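Local atomic coordinates of hypothetical protein (Geobacillus stearothermophilus, PDB entry 1SFS), a protein that is of unknown function but belongs to the Rv2525c-like, glycoside hydrolase-like family and may act as a bacterial lysozyme. Residues A178-T192 and S209-A221. Sequence-based numbering, arbitrary orientation. Where two conformers were deposited one is given.
Sequences AVQAVIWSAAPRPGT and SANVWVWQYGRDA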
loop_
_atom_site.group_PDB
_atom_site.type_symbol
_atom_site.label_atom_id
_atom_site.label_comp_id
_atom_site.label_asym_id
_atom_site.label_seq_id
_atom_site.Cartn_x
_atom_site.Cartn_y
_atom_site.Cartn_z
ATOM N N ALA A 178 5.254 15.595 -1.669
ATOM C CA ALA A 178 5.892 14.905 -2.772
ATOM C C ALA A 178 7.199 14.280 -2.334
ATOM O O ALA A 178 7.585 13.238 -2.879
ATOM C CB ALA A 178 6.133 15.830 -3.928
ATOM N N VAL A 179 7.943 14.893 -1.411
ATOM C CA VAL A 179 9.193 14.340 -0.945
ATOM C C VAL A 179 8.941 13.070 -0.144
ATOM O O VAL A 179 9.603 12.049 -0.326
ATOM C CB VAL A 179 9.972 15.376 -0.115
ATOM C CG1 VAL A 179 11.251 14.775 0.449
ATOM C CG2 VAL A 179 10.283 16.613 -0.961
ATOM N N GLN A 180 8.034 13.145 0.797
ATOM C CA GLN A 180 7.832 12.068 1.780
ATOM C C GLN A 180 6.926 10.985 1.281
ATOM O O GLN A 180 7.138 9.807 1.590
ATOM C CB GLN A 180 7.268 12.630 3.100
ATOM C CG GLN A 180 8.153 13.700 3.786
ATOM C CD GLN A 180 9.537 13.287 4.146
ATOM O OE1 GLN A 180 9.716 12.146 4.534
ATOM N NE2 GLN A 180 10.482 14.193 4.087
ATOM N N ALA A 181 5.824 11.296 0.613
ATOM C CA ALA A 181 4.850 10.274 0.263
ATOM C C ALA A 181 5.360 9.365 -0.839
ATOM O O ALA A 181 6.032 9.792 -1.786
ATOM C CB ALA A 181 3.526 10.875 -0.165
ATOM N N VAL A 182 4.973 8.099 -0.749
ATOM C CA VAL A 182 5.163 7.106 -1.788
ATOM C C VAL A 182 3.805 6.617 -2.243
ATOM O O VAL A 182 2.967 6.283 -1.403
ATOM C CB VAL A 182 6.051 5.954 -1.297
ATOM C CG1 VAL A 182 6.166 4.865 -2.329
ATOM C CG2 VAL A 182 7.412 6.479 -0.893
ATOM N N ILE A 183 3.586 6.595 -3.556
ATOM C CA ILE A 183 2.330 6.150 -4.119
ATOM C C ILE A 183 2.439 4.709 -4.636
ATOM O O ILE A 183 3.389 4.347 -5.319
ATOM C CB ILE A 183 1.847 7.106 -5.237
ATOM C CG1 ILE A 183 1.538 8.491 -4.652
ATOM C CG2 ILE A 183 0.643 6.553 -5.978
ATOM C CD1 ILE A 183 1.159 9.530 -5.685
ATOM N N TRP A 184 1.414 3.951 -4.278
ATOM C CA TRP A 184 1.089 2.650 -4.830
ATOM C C TRP A 184 -0.117 2.876 -5.734
ATOM O O TRP A 184 -1.216 3.135 -5.250
ATOM C CB TRP A 184 0.794 1.677 -3.681
ATOM C CG TRP A 184 0.421 0.277 -4.064
ATOM C CD1 TRP A 184 0.327 -0.308 -5.288
ATOM C CD2 TRP A 184 0.073 -0.714 -3.107
ATOM N NE1 TRP A 184 -0.039 -1.627 -5.151
ATOM C CE2 TRP A 184 -0.215 -1.902 -3.838
ATOM C CE3 TRP A 184 -0.017 -0.709 -1.723
ATOM C CZ2 TRP A 184 -0.598 -3.085 -3.201
ATOM C CZ3 TRP A 184 -0.402 -1.871 -1.113
ATOM C CH2 TRP A 184 -0.684 -3.034 -1.854
ATOM N N SER A 185 0.114 2.839 -7.046
ATOM C CA SER A 185 -0.922 3.156 -8.003
ATOM C C SER A 185 -1.720 1.934 -8.389
ATOM O O SER A 185 -1.144 0.882 -8.705
ATOM C CB SER A 185 -0.260 3.742 -9.256
ATOM O OG SER A 185 -1.270 4.014 -10.198
ATOM N N ALA A 186 -3.040 2.079 -8.421
ATOM C CA ALA A 186 -3.977 1.056 -8.818
ATOM C C ALA A 186 -4.427 1.150 -10.259
ATOM O O ALA A 186 -5.448 0.579 -10.617
ATOM C CB ALA A 186 -5.191 1.090 -7.881
ATOM N N ALA A 187 -3.656 1.806 -11.121
ATOM C CA ALA A 187 -3.998 1.925 -12.537
ATOM C C ALA A 187 -2.737 2.014 -13.366
ATOM O O ALA A 187 -1.722 2.540 -12.863
ATOM C CB ALA A 187 -4.795 3.229 -12.761
ATOM N N PRO A 188 -2.775 1.618 -14.620
ATOM C CA PRO A 188 -3.864 0.836 -15.232
ATOM C C PRO A 188 -3.825 -0.585 -14.714
ATOM O O PRO A 188 -2.907 -0.984 -13.975
ATOM C CB PRO A 188 -3.528 0.909 -16.741
ATOM C CG PRO A 188 -2.044 0.968 -16.732
ATOM C CD PRO A 188 -1.640 1.810 -15.547
ATOM N N ARG A 189 -4.800 -1.381 -15.095
ATOM C CA ARG A 189 -4.977 -2.709 -14.560
ATOM C C ARG A 189 -5.156 -3.722 -15.675
ATOM O O ARG A 189 -6.275 -4.187 -15.981
ATOM C CB ARG A 189 -6.213 -2.682 -13.649
ATOM C CG ARG A 189 -6.399 -3.878 -12.775
ATOM C CD ARG A 189 -7.635 -3.796 -11.852
ATOM N NE ARG A 189 -7.495 -2.630 -11.031
ATOM C CZ ARG A 189 -8.401 -1.756 -10.663
ATOM N NH1 ARG A 189 -9.678 -1.901 -10.981
ATOM N NH2 ARG A 189 -7.979 -0.729 -9.927
ATOM N N PRO A 190 -4.084 -4.054 -16.392
ATOM C CA PRO A 190 -4.188 -4.998 -17.519
ATOM C C PRO A 190 -4.586 -6.396 -17.078
ATOM O O PRO A 190 -5.154 -7.100 -17.907
ATOM C CB PRO A 190 -2.780 -4.985 -18.108
ATOM C CG PRO A 190 -1.859 -4.561 -16.974
ATOM C CD PRO A 190 -2.721 -3.537 -16.252
ATOM N N GLY A 191 -4.363 -6.787 -15.836
ATOM C CA GLY A 191 -4.803 -8.076 -15.332
ATOM C C GLY A 191 -3.689 -8.854 -14.691
ATOM O O GLY A 191 -2.489 -8.648 -14.955
ATOM N N THR A 192 -4.018 -9.768 -13.818
ATOM C CA THR A 192 -3.041 -10.572 -13.131
ATOM C C THR A 192 -2.262 -11.452 -14.123
ATOM O O THR A 192 -2.792 -11.892 -15.130
ATOM C CB THR A 192 -3.636 -11.426 -12.010
ATOM O OG1 THR A 192 -4.613 -12.308 -12.572
ATOM C CG2 THR A 192 -4.265 -10.574 -10.924
ATOM N N SER A 209 4.663 16.049 -9.138
ATOM C CA SER A 209 5.765 15.305 -8.563
ATOM C C SER A 209 5.278 14.200 -7.639
ATOM O O SER A 209 4.479 14.450 -6.726
ATOM C CB SER A 209 6.605 16.262 -7.687
ATOM O OG SER A 209 7.750 15.573 -7.190
ATOM N N ALA A 210 5.814 12.997 -7.835
ATOM C CA ALA A 210 5.466 11.876 -6.990
ATOM C C ALA A 210 6.527 10.789 -7.074
ATOM O O ALA A 210 7.258 10.669 -8.020
ATOM C CB ALA A 210 4.157 11.297 -7.404
ATOM N N ASN A 211 6.521 9.960 -6.021
ATOM C CA ASN A 211 7.316 8.744 -5.944
ATOM C C ASN A 211 6.372 7.556 -6.177
ATOM O O ASN A 211 5.829 7.008 -5.215
ATOM C CB ASN A 211 7.980 8.625 -4.583
ATOM C CG ASN A 211 8.866 9.767 -4.234
ATOM O OD1 ASN A 211 9.761 10.087 -4.984
ATOM N ND2 ASN A 211 8.574 10.432 -3.113
ATOM N N VAL A 212 6.140 7.185 -7.413
ATOM C CA VAL A 212 5.194 6.110 -7.736
ATOM C C VAL A 212 5.989 4.814 -7.815
ATOM O O VAL A 212 6.541 4.441 -8.857
ATOM C CB VAL A 212 4.370 6.380 -8.999
ATOM C CG1 VAL A 212 3.371 5.273 -9.171
ATOM C CG2 VAL A 212 3.721 7.731 -8.951
ATOM N N TRP A 213 6.121 4.149 -6.676
ATOM C CA TRP A 213 7.023 3.038 -6.491
ATOM C C TRP A 213 6.367 1.691 -6.423
ATOM O O TRP A 213 7.059 0.690 -6.308
ATOM C CB TRP A 213 7.901 3.232 -5.248
ATOM C CG TRP A 213 8.886 4.358 -5.357
ATOM C CD1 TRP A 213 9.144 5.169 -6.410
ATOM C CD2 TRP A 213 9.745 4.754 -4.266
ATOM N NE1 TRP A 213 10.157 6.068 -6.041
ATOM C CE2 TRP A 213 10.519 5.831 -4.744
ATOM C CE3 TRP A 213 9.902 4.283 -2.954
ATOM C CZ2 TRP A 213 11.453 6.458 -3.934
ATOM C CZ3 TRP A 213 10.843 4.910 -2.145
ATOM C CH2 TRP A 213 11.559 5.948 -2.669
ATOM N N VAL A 214 5.054 1.618 -6.455
ATOM C CA VAL A 214 4.320 0.362 -6.474
ATOM C C VAL A 214 3.205 0.481 -7.487
ATOM O O VAL A 214 2.615 1.555 -7.623
ATOM C CB VAL A 214 3.754 -0.059 -5.098
ATOM C CG1 VAL A 214 3.664 -1.575 -5.007
ATOM C CG2 VAL A 214 4.532 0.541 -3.936
ATOM N N TRP A 215 2.850 -0.618 -8.145
ATOM C CA TRP A 215 1.824 -0.649 -9.156
ATOM C C TRP A 215 1.018 -1.945 -8.999
ATOM O O TRP A 215 1.583 -3.041 -9.201
ATOM C CB TRP A 215 2.457 -0.608 -10.546
ATOM C CG TRP A 215 1.484 -0.678 -11.665
ATOM C CD1 TRP A 215 0.200 -0.251 -11.718
ATOM C CD2 TRP A 215 1.730 -1.241 -12.962
ATOM N NE1 TRP A 215 -0.350 -0.505 -12.934
ATOM C CE2 TRP A 215 0.573 -1.127 -13.720
ATOM C CE3 TRP A 215 2.850 -1.863 -13.528
ATOM C CZ2 TRP A 215 0.486 -1.596 -15.033
ATOM C CZ3 TRP A 215 2.775 -2.337 -14.828
ATOM C CH2 TRP A 215 1.604 -2.196 -15.555
ATOM N N GLN A 216 -0.251 -1.853 -8.694
ATOM C CA GLN A 216 -1.156 -3.011 -8.691
ATOM C C GLN A 216 -1.656 -3.165 -10.135
ATOM O O GLN A 216 -2.546 -2.432 -10.558
ATOM C CB GLN A 216 -2.269 -2.845 -7.706
ATOM C CG GLN A 216 -3.025 -4.149 -7.467
ATOM C CD GLN A 216 -4.169 -3.893 -6.543
ATOM O OE1 GLN A 216 -5.087 -3.147 -6.934
ATOM N NE2 GLN A 216 -4.114 -4.445 -5.348
ATOM N N TYR A 217 -1.066 -4.093 -10.875
ATOM C CA TYR A 217 -1.417 -4.236 -12.270
ATOM C C TYR A 217 -2.525 -5.239 -12.539
ATOM O O TYR A 217 -3.046 -5.300 -13.658
ATOM C CB TYR A 217 -0.169 -4.556 -13.103
ATOM C CG TYR A 217 0.380 -5.925 -12.923
ATOM C CD1 TYR A 217 -0.038 -6.970 -13.713
ATOM C CD2 TYR A 217 1.395 -6.223 -12.029
ATOM C CE1 TYR A 217 0.478 -8.247 -13.573
ATOM C CE2 TYR A 217 1.923 -7.480 -11.870
ATOM C CZ TYR A 217 1.471 -8.516 -12.661
ATOM O OH TYR A 217 2.003 -9.763 -12.505
ATOM N N GLY A 218 -2.911 -6.010 -11.517
ATOM C CA GLY A 218 -4.013 -6.911 -11.662
ATOM C C GLY A 218 -4.647 -7.238 -10.331
ATOM O O GLY A 218 -3.956 -7.266 -9.300
ATOM N N ARG A 219 -5.946 -7.504 -10.331
ATOM C CA ARG A 219 -6.672 -7.920 -9.145
ATOM C C ARG A 219 -7.241 -9.311 -9.359
ATOM O O ARG A 219 -7.649 -9.670 -10.485
ATOM C CB ARG A 219 -7.808 -6.931 -8.785
ATOM C CG ARG A 219 -7.306 -5.601 -8.297
ATOM C CD ARG A 219 -8.497 -4.695 -7.980
ATOM N NE ARG A 219 -8.051 -3.438 -7.427
ATOM C CZ ARG A 219 -8.904 -2.424 -7.211
ATOM N NH1 ARG A 219 -10.202 -2.428 -7.475
ATOM N NH2 ARG A 219 -8.372 -1.336 -6.688
ATOM N N ASP A 220 -7.275 -10.070 -8.273
ATOM C CA ASP A 220 -7.985 -11.318 -8.052
ATOM C C ASP A 220 -7.600 -12.374 -9.078
ATOM O O ASP A 220 -8.328 -12.760 -10.031
ATOM C CB ASP A 220 -9.492 -11.067 -8.076
ATOM C CG ASP A 220 -10.008 -10.189 -6.953
ATOM O OD1 ASP A 220 -9.397 -10.081 -5.874
ATOM O OD2 ASP A 220 -11.070 -9.561 -7.189
ATOM N N ALA A 221 -6.386 -12.890 -8.928
ATOM C CA ALA A 221 -5.752 -13.841 -9.816
ATOM C C ALA A 221 -6.460 -15.160 -9.997
ATOM O O ALA A 221 -6.129 -15.868 -10.953
ATOM C CB ALA A 221 -4.339 -14.138 -9.318
HETATM O O HOH W 1 8.366 13.189 -5.621
HETATM O O HOH W 2 4.582 10.629 -4.007
HETATM O O HOH W 3 -5.227 -2.387 -9.523
HETATM O O HOH W 4 -6.883 -10.110 -13.527
HETATM O O HOH W 5 -7.468 -12.089 -12.447
#
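Strands 182-185 and 211-218 run parallel, their axes 13° apart, and the register slips by one residue at a beta bulge, where Ile183 O receives Trp213 N at 3.1 Å and, weakly, Val214 N. They are the last parallel pair of the mixed sheet, flanked by strand 151-156 beside 182-185 and antiparallel 227-231 beside 211-218. Beyond the bulge, Ser185 bonds through its N to Val214 O and through its O to Gln216 N. Val214 CG1 sits over the face of the Trp184 five-membered ring, 3.7 Å from its centroid, a CH-pi contact, while Gln216 N lies at the ring edge; Trp184 NE1 itself is bonded to Asn229. Val182 CG2 makes a longer CH-pi contact over the six-membered ring of Trp213, offset toward the rim. With CG swung beside the backbone N, Asn211 ND2 reaches Ala181 O at 2.9 Å, nearly straight and close to the amide plane, tying this amide to the junction just past helix 176-180. After the cis peptide before Pro188, the loop runs on beside strand 211-218 and passes the edge of Trp215, whose NE1 gives a bond to Pro188 O at 2.8 Å, in the carbonyl plane. Farther on, Gly191 N binds Tyr217 O. The guanidinium groups of Arg189 and Arg219 stack almost flat, planes 11° apart and centres 3.5 Å apart. A bend at chi3 (-59°) lays the Arg189 group on its partner. Arg219 NE points within its own plane to Gln216 OE1 at 3.0 Å, Tyr155 OH bonds to both Gln216 OE1 and Arg219 NH2, and Arg189 NE is held by a water also within bonding distance of Gln216 O and OE1. The in-plane Arg219 NE bond thus leaves that group's face for stacking, and the surrounding oxygens probably offset the repulsion of two like charges.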